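Local coordinates for flagellar brake protein YcgR (Klebsiella pneumoniae, PDB 5KEC) that probably acts as a c-di-GMP-responsive transcriptional activator of type 3 fimbriae, coupling binding of the second messenger to DNA recognition and biofilm formation, at residues 189-194 against 199-204; 131-136 against 153-158; 18-23 against 98-103; 49-54 against 76-81. All blocks are in the same frame, centred on the assembly; numbering follows the deposited sequence.

Contact 1 (189-194 against 199-204); sequences VITLDN and SESYYQ
Val189 to Asp193 and Ser199 to Tyr203 form the two arms of an antiparallel beta hairpin near its turn. Ile190-Tyr202 and Leu192-Glu200 are hydrogen-bonded pairs. Ile190 N gives to Tyr202 O at 2.7 Å, and Leu192 N gives to Glu200 O at 2.8 Å; the return bond from Glu200 N to Leu192 O is longer, at 3.3 Å. The beta-branched Val189, Ile190 and Thr191 suit such extended backbone. In the non-hydrogen-bonded pair Thr191-Ser201, both hydroxyls stand anti to their own carbonyl carbons (chi1 -60° and -61°), and this common rotation lets OG1 of Thr191 meet OG of Ser201 at 2.8 Å. On that same face Val189 lies beside Tyr203 and lays CG1 over the ring, 4.1 Å from its centroid, as a CH-pi contact. On the other face Leu192 meets Tyr202 at about a right angle, CD1 lying 4.0 Å from CE2. Lys152 forms a salt bridge with Glu200 and a cation-pi contact with Tyr202. Strand 199-210 is flanked on its far side by strand 146-151, whose Ala148 and Met150 touch Gln204, a residue that contacts c-di-GMP in the bound protein.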
loop_
_atom_site.group_PDB
_atom_site.type_symbol
_atom_site.label_atom_id
_atom_site.label_comp_id
_atom_site.label_asym_id
_atom_site.label_seq_id
_atom_site.Cartn_x
_atom_site.Cartn_y
_atom_site.Cartn_z
ATOM N N VAL B 189 -13.698 -13.110 -8.192
ATOM C CA VAL B 189 -15.042 -13.618 -7.973
ATOM C C VAL B 189 -14.987 -14.726 -6.942
ATOM O O VAL B 189 -14.363 -15.766 -7.173
ATOM C CB VAL B 189 -15.647 -14.218 -9.255
ATOM C CG1 VAL B 189 -17.164 -14.340 -9.116
ATOM C CG2 VAL B 189 -15.274 -13.379 -10.462
ATOM N N ILE B 190 -15.646 -14.508 -5.811
ATOM C CA ILE B 190 -15.696 -15.493 -4.745
ATOM C C ILE B 190 -17.032 -16.218 -4.787
ATOM O O ILE B 190 -18.088 -15.592 -4.736
ATOM C CB ILE B 190 -15.513 -14.821 -3.376
ATOM C CG1 ILE B 190 -14.126 -14.179 -3.292
ATOM C CG2 ILE B 190 -15.713 -15.825 -2.256
ATOM C CD1 ILE B 190 -13.895 -13.360 -2.036
ATOM N N THR B 191 -16.988 -17.541 -4.890
ATOM C CA THR B 191 -18.213 -18.324 -4.954
ATOM C C THR B 191 -18.365 -19.201 -3.714
ATOM O O THR B 191 -17.448 -19.937 -3.346
ATOM C CB THR B 191 -18.262 -19.192 -6.231
ATOM O OG1 THR B 191 -18.213 -18.346 -7.387
ATOM C CG2 THR B 191 -19.538 -20.015 -6.276
ATOM N N LEU B 192 -19.519 -19.099 -3.061
ATOM C CA LEU B 192 -19.805 -19.912 -1.890
ATOM C C LEU B 192 -20.661 -21.106 -2.289
ATOM O O LEU B 192 -21.712 -20.947 -2.907
ATOM C CB LEU B 192 -20.516 -19.088 -0.811
ATOM C CG LEU B 192 -19.736 -17.918 -0.204
ATOM C CD1 LEU B 192 -20.522 -17.281 0.935
ATOM C CD2 LEU B 192 -18.371 -18.372 0.284
ATOM N N ASP B 193 -20.203 -22.304 -1.942
ATOM C CA ASP B 193 -20.932 -23.522 -2.277
ATOM C C ASP B 193 -21.460 -24.199 -1.022
ATOM O O ASP B 193 -20.714 -24.424 -0.071
ATOM C CB ASP B 193 -20.033 -24.497 -3.037
ATOM C CG ASP B 193 -19.525 -23.924 -4.340
ATOM O OD1 ASP B 193 -18.296 -23.950 -4.547
ATOM O OD2 ASP B 193 -20.348 -23.458 -5.158
ATOM N N ASN B 194 -22.748 -24.525 -1.030
ATOM C CA ASN B 194 -23.366 -25.216 0.095
ATOM C C ASN B 194 -24.676 -25.895 -0.294
ATOM O O ASN B 194 -24.708 -26.721 -1.209
ATOM C CB ASN B 194 -23.579 -24.252 1.267
ATOM C CG ASN B 194 -24.309 -22.987 0.858
ATOM O OD1 ASN B 194 -23.696 -22.023 0.396
ATOM N ND2 ASN B 194 -25.624 -22.982 1.035
ATOM N N SER B 199 -25.596 -21.883 -5.203
ATOM C CA SER B 199 -24.300 -21.216 -5.282
ATOM C C SER B 199 -24.411 -19.696 -5.453
ATOM O O SER B 199 -25.170 -19.208 -6.286
ATOM C CB SER B 199 -23.477 -21.811 -6.423
ATOM O OG SER B 199 -22.420 -20.945 -6.802
ATOM N N GLU B 200 -23.637 -18.959 -4.660
ATOM C CA GLU B 200 -23.622 -17.498 -4.722
ATOM C C GLU B 200 -22.238 -16.977 -5.084
ATOM O O GLU B 200 -21.243 -17.366 -4.475
ATOM C CB GLU B 200 -24.048 -16.898 -3.378
ATOM C CG GLU B 200 -25.531 -17.017 -3.068
ATOM C CD GLU B 200 -26.365 -15.989 -3.805
ATOM O OE1 GLU B 200 -26.634 -14.916 -3.224
ATOM O OE2 GLU B 200 -26.754 -16.251 -4.964
ATOM N N SER B 201 -22.178 -16.093 -6.072
ATOM C CA SER B 201 -20.914 -15.475 -6.452
ATOM C C SER B 201 -20.878 -13.988 -6.092
ATOM O O SER B 201 -21.804 -13.236 -6.395
ATOM C CB SER B 201 -20.634 -15.670 -7.944
ATOM O OG SER B 201 -20.529 -17.045 -8.263
ATOM N N TYR B 202 -19.795 -13.581 -5.444
ATOM C CA TYR B 202 -19.608 -12.199 -5.035
ATOM C C TYR B 202 -18.359 -11.660 -5.696
ATOM O O TYR B 202 -17.333 -12.340 -5.744
ATOM C CB TYR B 202 -19.477 -12.107 -3.516
ATOM C CG TYR B 202 -20.636 -12.738 -2.788
ATOM C CD1 TYR B 202 -21.733 -11.982 -2.402
ATOM C CD2 TYR B 202 -20.644 -14.100 -2.502
ATOM C CE1 TYR B 202 -22.802 -12.557 -1.744
ATOM C CE2 TYR B 202 -21.704 -14.685 -1.842
ATOM C CZ TYR B 202 -22.781 -13.909 -1.463
ATOM O OH TYR B 202 -23.842 -14.487 -0.806
ATOM N N TYR B 203 -18.441 -10.440 -6.211
ATOM C CA TYR B 203 -17.277 -9.812 -6.809
ATOM C C TYR B 203 -16.584 -8.913 -5.793
ATOM O O TYR B 203 -17.214 -8.045 -5.183
ATOM C CB TYR B 203 -17.672 -9.017 -8.055
ATOM C CG TYR B 203 -18.195 -9.882 -9.171
ATOM C CD1 TYR B 203 -17.365 -10.285 -10.204
ATOM C CD2 TYR B 203 -19.516 -10.312 -9.184
ATOM C CE1 TYR B 203 -17.836 -11.087 -11.226
ATOM C CE2 TYR B 203 -19.996 -11.112 -10.206
ATOM C CZ TYR B 203 -19.149 -11.497 -11.221
ATOM O OH TYR B 203 -19.617 -12.295 -12.241
ATOM N N GLN B 204 -15.291 -9.143 -5.603
ATOM C CA GLN B 204 -14.498 -8.333 -4.695
ATOM C C GLN B 204 -13.550 -7.451 -5.491
ATOM O O GLN B 204 -12.689 -7.944 -6.218
ATOM C CB GLN B 204 -13.714 -9.212 -3.720
ATOM C CG GLN B 204 -12.776 -8.427 -2.811
ATOM C CD GLN B 204 -12.095 -9.297 -1.778
ATOM O OE1 GLN B 204 -12.703 -9.683 -0.784
ATOM N NE2 GLN B 204 -10.821 -9.611 -2.008
#

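Contact 2 (131-136 against 153-158); sequences NGENYL and TPNLKF
Asn131, Asn155 and Phe158 carry most of this surface contact, which joins an Asx turn leading into strand 134-142 to the loop that follows strand 146-151. Asn131 makes the turn itself: with chi1 at 64° its CG sits between the backbone N and the carbonyl carbon, and OD1 folds back to accept from Glu133 N at 3.0 Å, the donor lying well above the carbonyl plane. Gly132 between them has a positive phi at which a side chain would press on the preceding carbonyl, so glycine fits there. A flat face of the Asn131 amide lies over the rim of Phe158, CG 3.7 Å from Phe158 CZ; the planes are 59° apart, and ND2 lies near the ring plane at its edge. Phe158 is placed by a short 3-10 turn, in which its N donates to Asn155 O, and it also stacks on His129. Lys157 covers part of one ring face with CG. Asn155, by contrast, works through its amide: ND2 makes a weak, bent bond of 2.8 Å to Glu133 OE2. An asparagine suits the place because its one NH2 group can give a hydrogen to the carboxylate and another to a water. That water donates weakly to Glu133 OE1 and accepts from both amides, with Asn131 ND2 at 2.7 Å and Asn155 ND2 at 2.8 Å.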
loop_
_atom_site.group_PDB
_atom_site.type_symbol
_atom_site.label_atom_id
_atom_site.label_comp_id
_atom_site.label_asym_id
_atom_site.label_seq_id
_atom_site.Cartn_x
_atom_site.Cartn_y
_atom_site.Cartn_z
ATOM N N ASN B 131 -20.581 6.840 -17.171
ATOM C CA ASN B 131 -21.782 6.992 -17.983
ATOM C C ASN B 131 -23.008 7.393 -17.163
ATOM O O ASN B 131 -24.133 7.369 -17.663
ATOM C CB ASN B 131 -22.083 5.697 -18.730
ATOM C CG ASN B 131 -22.395 4.553 -17.790
ATOM O OD1 ASN B 131 -22.372 4.722 -16.568
ATOM N ND2 ASN B 131 -22.697 3.384 -18.348
ATOM N N GLY B 132 -22.795 7.741 -15.899
ATOM C CA GLY B 132 -23.884 8.206 -15.059
ATOM C C GLY B 132 -24.631 7.107 -14.324
ATOM O O GLY B 132 -25.521 7.383 -13.518
ATOM N N GLU B 133 -24.273 5.855 -14.594
ATOM C CA GLU B 133 -24.925 4.733 -13.925
ATOM C C GLU B 133 -24.537 4.670 -12.449
ATOM O O GLU B 133 -23.366 4.797 -12.108
ATOM C CB GLU B 133 -24.576 3.418 -14.617
ATOM C CG GLU B 133 -25.176 2.198 -13.951
ATOM C CD GLU B 133 -25.059 0.960 -14.812
ATOM O OE1 GLU B 133 -25.591 0.970 -15.942
ATOM O OE2 GLU B 133 -24.429 -0.021 -14.365
ATOM N N ASN B 134 -25.532 4.495 -11.585
ATOM C CA ASN B 134 -25.302 4.369 -10.147
ATOM C C ASN B 134 -24.624 3.044 -9.800
ATOM O O ASN B 134 -24.963 2.000 -10.357
ATOM C CB ASN B 134 -26.631 4.465 -9.385
ATOM C CG ASN B 134 -27.213 5.871 -9.388
ATOM O OD1 ASN B 134 -26.488 6.853 -9.244
ATOM N ND2 ASN B 134 -28.531 5.969 -9.547
ATOM N N TYR B 135 -23.653 3.090 -8.893
ATOM C CA TYR B 135 -23.124 1.861 -8.313
ATOM C C TYR B 135 -23.163 1.908 -6.799
ATOM O O TYR B 135 -23.158 2.978 -6.191
ATOM C CB TYR B 135 -21.701 1.561 -8.786
ATOM C CG TYR B 135 -20.672 2.591 -8.386
ATOM C CD1 TYR B 135 -20.247 2.715 -7.063
ATOM C CD2 TYR B 135 -20.111 3.430 -9.335
ATOM C CE1 TYR B 135 -19.304 3.659 -6.706
ATOM C CE2 TYR B 135 -19.166 4.368 -8.990
ATOM C CZ TYR B 135 -18.763 4.483 -7.680
ATOM O OH TYR B 135 -17.821 5.431 -7.351
ATOM N N LEU B 136 -23.185 0.728 -6.202
ATOM C CA LEU B 136 -23.167 0.596 -4.757
ATOM C C LEU B 136 -22.295 -0.595 -4.415
ATOM O O LEU B 136 -22.401 -1.641 -5.055
ATOM C CB LEU B 136 -24.585 0.379 -4.226
ATOM C CG LEU B 136 -24.671 0.121 -2.723
ATOM C CD1 LEU B 136 -24.060 1.275 -1.960
ATOM C CD2 LEU B 136 -26.119 -0.103 -2.307
ATOM N N THR B 153 -23.428 -7.532 -8.559
ATOM C CA THR B 153 -23.734 -6.997 -9.884
ATOM C C THR B 153 -22.773 -5.886 -10.297
ATOM O O THR B 153 -23.171 -4.730 -10.435
ATOM C CB THR B 153 -25.171 -6.452 -9.950
ATOM O OG1 THR B 153 -25.385 -5.531 -8.872
ATOM C CG2 THR B 153 -26.181 -7.584 -9.843
ATOM N N PRO B 154 -21.497 -6.233 -10.498
ATOM C CA PRO B 154 -20.522 -5.219 -10.907
ATOM C C PRO B 154 -20.721 -4.778 -12.357
ATOM O O PRO B 154 -21.201 -5.559 -13.186
ATOM C CB PRO B 154 -19.186 -5.949 -10.769
ATOM C CG PRO B 154 -19.531 -7.397 -10.989
ATOM C CD PRO B 154 -20.893 -7.571 -10.359
ATOM N N ASN B 155 -20.375 -3.528 -12.641
ATOM C CA ASN B 155 -20.277 -3.051 -14.011
ATOM C C ASN B 155 -18.818 -3.205 -14.425
ATOM O O ASN B 155 -18.013 -2.282 -14.276
ATOM C CB ASN B 155 -20.706 -1.587 -14.099
ATOM C CG ASN B 155 -21.091 -1.175 -15.509
ATOM O OD1 ASN B 155 -20.619 -1.756 -16.490
ATOM N ND2 ASN B 155 -21.956 -0.172 -15.617
ATOM N N LEU B 156 -18.477 -4.386 -14.933
ATOM C CA LEU B 156 -17.077 -4.766 -15.081
ATOM C C LEU B 156 -16.225 -3.844 -15.949
ATOM O O LEU B 156 -15.031 -3.672 -15.692
ATOM C CB LEU B 156 -16.967 -6.217 -15.556
ATOM C CG LEU B 156 -17.338 -7.241 -14.484
ATOM C CD1 LEU B 156 -17.321 -8.657 -15.051
ATOM C CD2 LEU B 156 -16.395 -7.122 -13.302
ATOM N N LYS B 157 -16.823 -3.247 -16.974
ATOM C CA LYS B 157 -16.043 -2.426 -17.887
ATOM C C LYS B 157 -15.484 -1.168 -17.216
ATOM O O LYS B 157 -14.560 -0.544 -17.729
ATOM C CB LYS B 157 -16.854 -2.068 -19.129
ATOM C CG LYS B 157 -18.020 -1.140 -18.881
ATOM C CD LYS B 157 -18.762 -0.890 -20.178
ATOM C CE LYS B 157 -19.908 0.086 -19.991
ATOM N NZ LYS B 157 -20.548 0.409 -21.300
ATOM N N PHE B 158 -16.032 -0.803 -16.062
ATOM C CA PHE B 158 -15.536 0.363 -15.333
ATOM C C PHE B 158 -14.591 -0.030 -14.210
ATOM O O PHE B 158 -14.147 0.817 -13.430
ATOM C CB PHE B 158 -16.695 1.178 -14.776
ATOM C CG PHE B 158 -17.529 1.824 -15.834
ATOM C CD1 PHE B 158 -18.806 1.369 -16.104
ATOM C CD2 PHE B 158 -17.021 2.871 -16.581
ATOM C CE1 PHE B 158 -19.571 1.963 -17.092
ATOM C CE2 PHE B 158 -17.781 3.462 -17.568
ATOM C CZ PHE B 158 -19.056 3.008 -17.823
HETATM O O HOH W 1 -23.680 1.013 -17.516
#

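Contact 3 (18-23 against 98-103); sequences AIFREE and FSLPEC
Phe20 lies on a regular turn of helix 13-25, and its CA is 8.7 Å from that of Leu100, far enough for the side chains alone to bridge the gap. Glu23 N bonds to Ile19 O at 3.0 Å, the i to i-4 pattern of an alpha helix. Opposite it, strand 94-99 runs out into an extended loop, where Leu100 and Pro101 keep near-polyproline backbone angles. The contact thus seats the N-terminal helix against the curled antiparallel sheet of the YcgR-like domain. Phe20 is the wedge: its chi1 of -91° lies some 30° past the usual staggered value and turns one ring face to Leu100. Leu100 CD2 rests above the plane, offset toward the rim, 3.8 Å from the centroid of the Phe20 ring, a CH-pi contact between side chains running antiparallel, one alongside the other. A large flat residue and a branched aliphatic one suit this buried, apolar seam. Leu43, Val46 and Leu104 also touch the Phe20 ring, which meets Phe78 edge-to-face. Pro101 comes from the opposite direction to meet the CE1-CZ end obliquely with its rigid, wholly aliphatic ring: Pro101 CD lies 3.6 Å from Phe20 CZ, and Pro101 CG is equally close to Phe20 CE1.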
loop_
_atom_site.group_PDB
_atom_site.type_symbol
_atom_site.label_atom_id
_atom_site.label_comp_id
_atom_site.label_asym_id
_atom_site.label_seq_id
_atom_site.Cartn_x
_atom_site.Cartn_y
_atom_site.Cartn_z
ATOM N N ALA B 18 24.400 6.665 5.000
ATOM C CA ALA B 18 25.241 5.755 5.772
ATOM C C ALA B 18 24.544 4.427 6.067
ATOM O O ALA B 18 25.173 3.368 6.019
ATOM C CB ALA B 18 25.685 6.416 7.070
ATOM N N ILE B 19 23.249 4.487 6.381
ATOM C CA ILE B 19 22.486 3.279 6.690
ATOM C C ILE B 19 22.302 2.405 5.454
ATOM O O ILE B 19 22.445 1.177 5.522
ATOM C CB ILE B 19 21.111 3.605 7.310
ATOM C CG1 ILE B 19 21.274 4.014 8.777
ATOM C CG2 ILE B 19 20.176 2.406 7.203
ATOM C CD1 ILE B 19 20.040 4.703 9.363
ATOM N N PHE B 20 22.002 3.030 4.322
ATOM C CA PHE B 20 21.836 2.264 3.090
ATOM C C PHE B 20 23.130 1.559 2.684
ATOM O O PHE B 20 23.115 0.377 2.327
ATOM C CB PHE B 20 21.286 3.138 1.955
ATOM C CG PHE B 20 19.787 3.144 1.882
ATOM C CD1 PHE B 20 19.035 3.795 2.844
ATOM C CD2 PHE B 20 19.127 2.485 0.853
ATOM C CE1 PHE B 20 17.653 3.789 2.786
ATOM C CE2 PHE B 20 17.744 2.473 0.789
ATOM C CZ PHE B 20 17.004 3.128 1.756
ATOM N N ARG B 21 24.245 2.279 2.760
ATOM C CA ARG B 21 25.546 1.712 2.423
ATOM C C ARG B 21 25.889 0.504 3.284
ATOM O O ARG B 21 26.470 -0.466 2.798
ATOM C CB ARG B 21 26.645 2.764 2.541
ATOM C CG ARG B 21 26.583 3.849 1.478
ATOM C CD ARG B 21 27.840 4.701 1.512
ATOM N NE ARG B 21 27.833 5.744 0.490
ATOM C CZ ARG B 21 28.180 5.546 -0.778
ATOM N NH1 ARG B 21 28.549 4.337 -1.186
ATOM N NH2 ARG B 21 28.152 6.554 -1.643
ATOM N N GLU B 22 25.524 0.567 4.561
ATOM C CA GLU B 22 25.815 -0.515 5.489
ATOM C C GLU B 22 24.952 -1.735 5.201
ATOM O O GLU B 22 25.457 -2.857 5.122
ATOM C CB GLU B 22 25.614 -0.051 6.933
ATOM C CG GLU B 22 25.858 -1.136 7.966
ATOM C CD GLU B 22 25.927 -0.588 9.379
ATOM O OE1 GLU B 22 24.879 -0.174 9.922
ATOM O OE2 GLU B 22 27.038 -0.567 9.946
ATOM N N GLU B 23 23.651 -1.517 5.040
ATOM C CA GLU B 23 22.742 -2.622 4.766
ATOM C C GLU B 23 23.088 -3.283 3.427
ATOM O O GLU B 23 22.999 -4.502 3.280
ATOM C CB GLU B 23 21.288 -2.145 4.794
ATOM C CG GLU B 23 20.873 -1.503 6.110
ATOM C CD GLU B 23 21.105 -2.406 7.319
ATOM O OE1 GLU B 23 20.925 -3.637 7.214
ATOM O OE2 GLU B 23 21.470 -1.883 8.388
ATOM N N PHE B 98 15.763 4.103 -7.380
ATOM C CA PHE B 98 14.809 4.822 -6.549
ATOM C C PHE B 98 15.536 5.966 -5.858
ATOM O O PHE B 98 16.712 5.846 -5.529
ATOM C CB PHE B 98 14.208 3.887 -5.490
ATOM C CG PHE B 98 13.294 2.827 -6.046
ATOM C CD1 PHE B 98 11.931 3.057 -6.153
ATOM C CD2 PHE B 98 13.794 1.595 -6.436
ATOM C CE1 PHE B 98 11.087 2.088 -6.658
ATOM C CE2 PHE B 98 12.960 0.624 -6.944
ATOM C CZ PHE B 98 11.601 0.868 -7.055
ATOM N N SER B 99 14.850 7.081 -5.648
ATOM C CA SER B 99 15.435 8.166 -4.874
ATOM C C SER B 99 15.596 7.705 -3.436
ATOM O O SER B 99 14.738 7.000 -2.912
ATOM C CB SER B 99 14.553 9.414 -4.919
ATOM O OG SER B 99 14.759 10.140 -6.117
ATOM N N LEU B 100 16.695 8.088 -2.799
ATOM C CA LEU B 100 16.870 7.761 -1.394
ATOM C C LEU B 100 15.719 8.369 -0.617
ATOM O O LEU B 100 15.288 9.482 -0.909
ATOM C CB LEU B 100 18.208 8.276 -0.865
ATOM C CG LEU B 100 19.439 7.407 -1.143
ATOM C CD1 LEU B 100 20.703 8.120 -0.694
ATOM C CD2 LEU B 100 19.319 6.043 -0.458
ATOM N N PRO B 101 15.203 7.629 0.366
ATOM C CA PRO B 101 14.113 8.152 1.190
ATOM C C PRO B 101 14.620 9.333 1.998
ATOM O O PRO B 101 15.814 9.413 2.293
ATOM C CB PRO B 101 13.787 6.979 2.117
ATOM C CG PRO B 101 15.072 6.212 2.208
ATOM C CD PRO B 101 15.685 6.320 0.846
ATOM N N GLU B 102 13.720 10.240 2.350
ATOM C CA GLU B 102 14.093 11.423 3.109
ATOM C C GLU B 102 13.673 11.214 4.550
ATOM O O GLU B 102 13.961 12.025 5.420
ATOM C CB GLU B 102 13.426 12.664 2.517
ATOM C CG GLU B 102 13.900 12.992 1.110
ATOM C CD GLU B 102 12.997 13.984 0.402
ATOM O OE1 GLU B 102 11.760 13.860 0.529
ATOM O OE2 GLU B 102 13.525 14.889 -0.279
ATOM N N CYS B 103 12.986 10.107 4.790
ATOM C CA CYS B 103 12.600 9.733 6.138
ATOM C C CYS B 103 12.608 8.216 6.301
ATOM O O CYS B 103 12.110 7.485 5.446
ATOM C CB CYS B 103 11.221 10.296 6.483
ATOM S SG CYS B 103 10.900 10.398 8.257
#

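Contact 4 (49-54 against 76-81)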
loop_
_atom_site.group_PDB
_atom_site.type_symbol
_atom_site.label_atom_id
_atom_site.label_comp_id
_atom_site.label_asym_id
_atom_site.label_seq_id
_atom_site.Cartn_x
_atom_site.Cartn_y
_atom_site.Cartn_z
ATOM N N ALA B 49 22.344 9.900 -4.012
ATOM C CA ALA B 49 20.991 10.342 -4.338
ATOM C C ALA B 49 19.983 9.209 -4.549
ATOM O O ALA B 49 18.773 9.432 -4.464
ATOM C CB ALA B 49 21.025 11.245 -5.562
ATOM N N GLU B 50 20.477 8.003 -4.820
ATOM C CA GLU B 50 19.609 6.903 -5.232
ATOM C C GLU B 50 20.086 5.546 -4.721
ATOM O O GLU B 50 21.249 5.376 -4.373
ATOM C CB GLU B 50 19.510 6.860 -6.760
ATOM C CG GLU B 50 18.806 8.055 -7.377
ATOM C CD GLU B 50 18.970 8.121 -8.885
ATOM O OE1 GLU B 50 19.965 7.564 -9.405
ATOM O OE2 GLU B 50 18.104 8.734 -9.547
ATOM N N PHE B 51 19.169 4.589 -4.657
ATOM C CA PHE B 51 19.540 3.204 -4.397
ATOM C C PHE B 51 18.931 2.333 -5.474
ATOM O O PHE B 51 17.884 2.662 -6.023
ATOM C CB PHE B 51 19.081 2.744 -3.011
ATOM C CG PHE B 51 17.592 2.581 -2.881
ATOM C CD1 PHE B 51 16.987 1.367 -3.174
ATOM C CD2 PHE B 51 16.800 3.640 -2.455
ATOM C CE1 PHE B 51 15.612 1.209 -3.047
ATOM C CE2 PHE B 51 15.423 3.495 -2.325
ATOM C CZ PHE B 51 14.827 2.278 -2.628
ATOM N N HIS B 52 19.588 1.220 -5.781
ATOM C CA HIS B 52 19.122 0.346 -6.849
ATOM C C HIS B 52 18.672 -0.999 -6.332
ATOM O O HIS B 52 19.189 -1.498 -5.339
ATOM C CB HIS B 52 20.230 0.109 -7.870
ATOM C CG HIS B 52 20.640 1.339 -8.605
ATOM N ND1 HIS B 52 21.434 1.301 -9.731
ATOM C CD2 HIS B 52 20.366 2.644 -8.379
ATOM C CE1 HIS B 52 21.634 2.534 -10.164
ATOM N NE2 HIS B 52 20.997 3.368 -9.361
ATOM N N ILE B 53 17.706 -1.583 -7.028
ATOM C CA ILE B 53 17.385 -2.989 -6.866
ATOM C C ILE B 53 17.179 -3.565 -8.259
ATOM O O ILE B 53 16.976 -2.821 -9.219
ATOM C CB ILE B 53 16.132 -3.194 -6.000
ATOM C CG1 ILE B 53 14.934 -2.472 -6.610
ATOM C CG2 ILE B 53 16.381 -2.723 -4.562
ATOM C CD1 ILE B 53 14.062 -3.365 -7.462
ATOM N N GLN B 54 17.247 -4.888 -8.371
ATOM C CA GLN B 54 17.081 -5.555 -9.653
ATOM C C GLN B 54 16.057 -6.659 -9.529
ATOM O O GLN B 54 16.051 -7.413 -8.551
ATOM C CB GLN B 54 18.420 -6.121 -10.145
ATOM C CG GLN B 54 19.478 -5.051 -10.438
ATOM C CD GLN B 54 20.871 -5.640 -10.600
ATOM O OE1 GLN B 54 21.022 -6.817 -10.913
ATOM N NE2 GLN B 54 21.895 -4.826 -10.367
ATOM N N ILE B 76 13.434 -1.394 8.958
ATOM C CA ILE B 76 13.490 0.010 8.576
ATOM C C ILE B 76 12.501 0.252 7.451
ATOM O O ILE B 76 12.723 -0.180 6.317
ATOM C CB ILE B 76 14.897 0.413 8.099
ATOM C CG1 ILE B 76 15.958 -0.080 9.086
ATOM C CG2 ILE B 76 14.979 1.919 7.902
ATOM C CD1 ILE B 76 17.376 0.130 8.609
ATOM N N GLU B 77 11.400 0.930 7.756
ATOM C CA GLU B 77 10.407 1.189 6.726
ATOM C C GLU B 77 10.500 2.598 6.143
ATOM O O GLU B 77 10.845 3.564 6.832
ATOM C CB GLU B 77 8.991 0.883 7.220
ATOM C CG GLU B 77 8.448 1.823 8.270
ATOM C CD GLU B 77 7.060 1.409 8.722
ATOM O OE1 GLU B 77 6.950 0.394 9.442
ATOM O OE2 GLU B 77 6.080 2.085 8.341
ATOM N N PHE B 78 10.205 2.695 4.857
ATOM C CA PHE B 78 10.285 3.958 4.155
ATOM C C PHE B 78 9.551 3.841 2.830
ATOM O O PHE B 78 9.186 2.745 2.408
ATOM C CB PHE B 78 11.747 4.346 3.923
ATOM C CG PHE B 78 12.518 3.351 3.109
ATOM C CD1 PHE B 78 12.693 3.537 1.749
ATOM C CD2 PHE B 78 13.062 2.219 3.706
ATOM C CE1 PHE B 78 13.409 2.618 0.994
ATOM C CE2 PHE B 78 13.778 1.298 2.959
ATOM C CZ PHE B 78 13.952 1.501 1.601
ATOM N N ASN B 79 9.325 4.980 2.188
ATOM C CA ASN B 79 8.737 5.009 0.864
ATOM C C ASN B 79 9.733 5.660 -0.065
ATOM O O ASN B 79 10.532 6.484 0.368
ATOM C CB ASN B 79 7.428 5.796 0.873
ATOM C CG ASN B 79 6.364 5.142 1.730
ATOM O OD1 ASN B 79 5.587 4.317 1.250
ATOM N ND2 ASN B 79 6.323 5.507 3.007
ATOM N N ALA B 80 9.699 5.288 -1.338
ATOM C CA ALA B 80 10.606 5.876 -2.305
ATOM C C ALA B 80 10.022 5.778 -3.700
ATOM O O ALA B 80 9.374 4.793 -4.054
ATOM C CB ALA B 80 11.981 5.206 -2.244
ATOM N N ALA B 81 10.248 6.817 -4.488
ATOM C CA ALA B 81 9.745 6.854 -5.848
ATOM C C ALA B 81 10.814 6.374 -6.821
ATOM O O ALA B 81 12.010 6.590 -6.613
ATOM C CB ALA B 81 9.288 8.268 -6.209
#
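Phe51 and Phe78 reach toward each other from two strands that are not direct neighbours, and their rings meet in the core of the curled antiparallel sheet of the YcgR-like domain. The aromatic interaction is an offset edge-to-face pair: Phe78 turns its edge to the face of Phe51, the planes stand at 83°, and the centroids are 5.9 Å apart. CE1 of Phe78 makes the closest approach, 3.9 Å from Phe51 CZ. Each ring takes the torsion that tucks CG between backbone N and carbonyl carbon (chi1 70° and 60°), an arrangement open to aromatic residues in a strand, and this brings the two together from opposite directions. The second kind of contact is aliphatic. Ala80, two residues beyond Phe78 and so on the same face of its strand, puts CB at the edge of the Phe51 ring, 3.8 Å from CE2; its small methyl suits a place beside so bulky a ring. The interaction is wholly apolar, as expected of three buried residues. Around it, Phe67 of strand 64-71 adds another ring to both phenylalanines. Strand 94-99 lies between strands 50-55 and 74-87 and pairs with each, while helix 13-25 closes over the cluster through Phe20.

From the N terminus, helix 13-25 opens the long loop that contact 3 closes 74 residues later at the end of strand 94-99. Contact 4 lies wholly within that span, closing a 21-residue loop; their centres are about 7 Å apart, and backbone bonds join Phe51 to Phe98 and Ala49 to Leu100, so the two bind helix and curled sheet into one domain. The chain then passes to the second sheet. There contact 2 closes a 16-residue loop around the hairpin of strands 134-142 and 146-151, and contact 1, following in series, closes the short hairpin turn. Tyr203 packs on Pro154 to join these two, which lie about 38 to 45 Å, centre to centre, from the first pair.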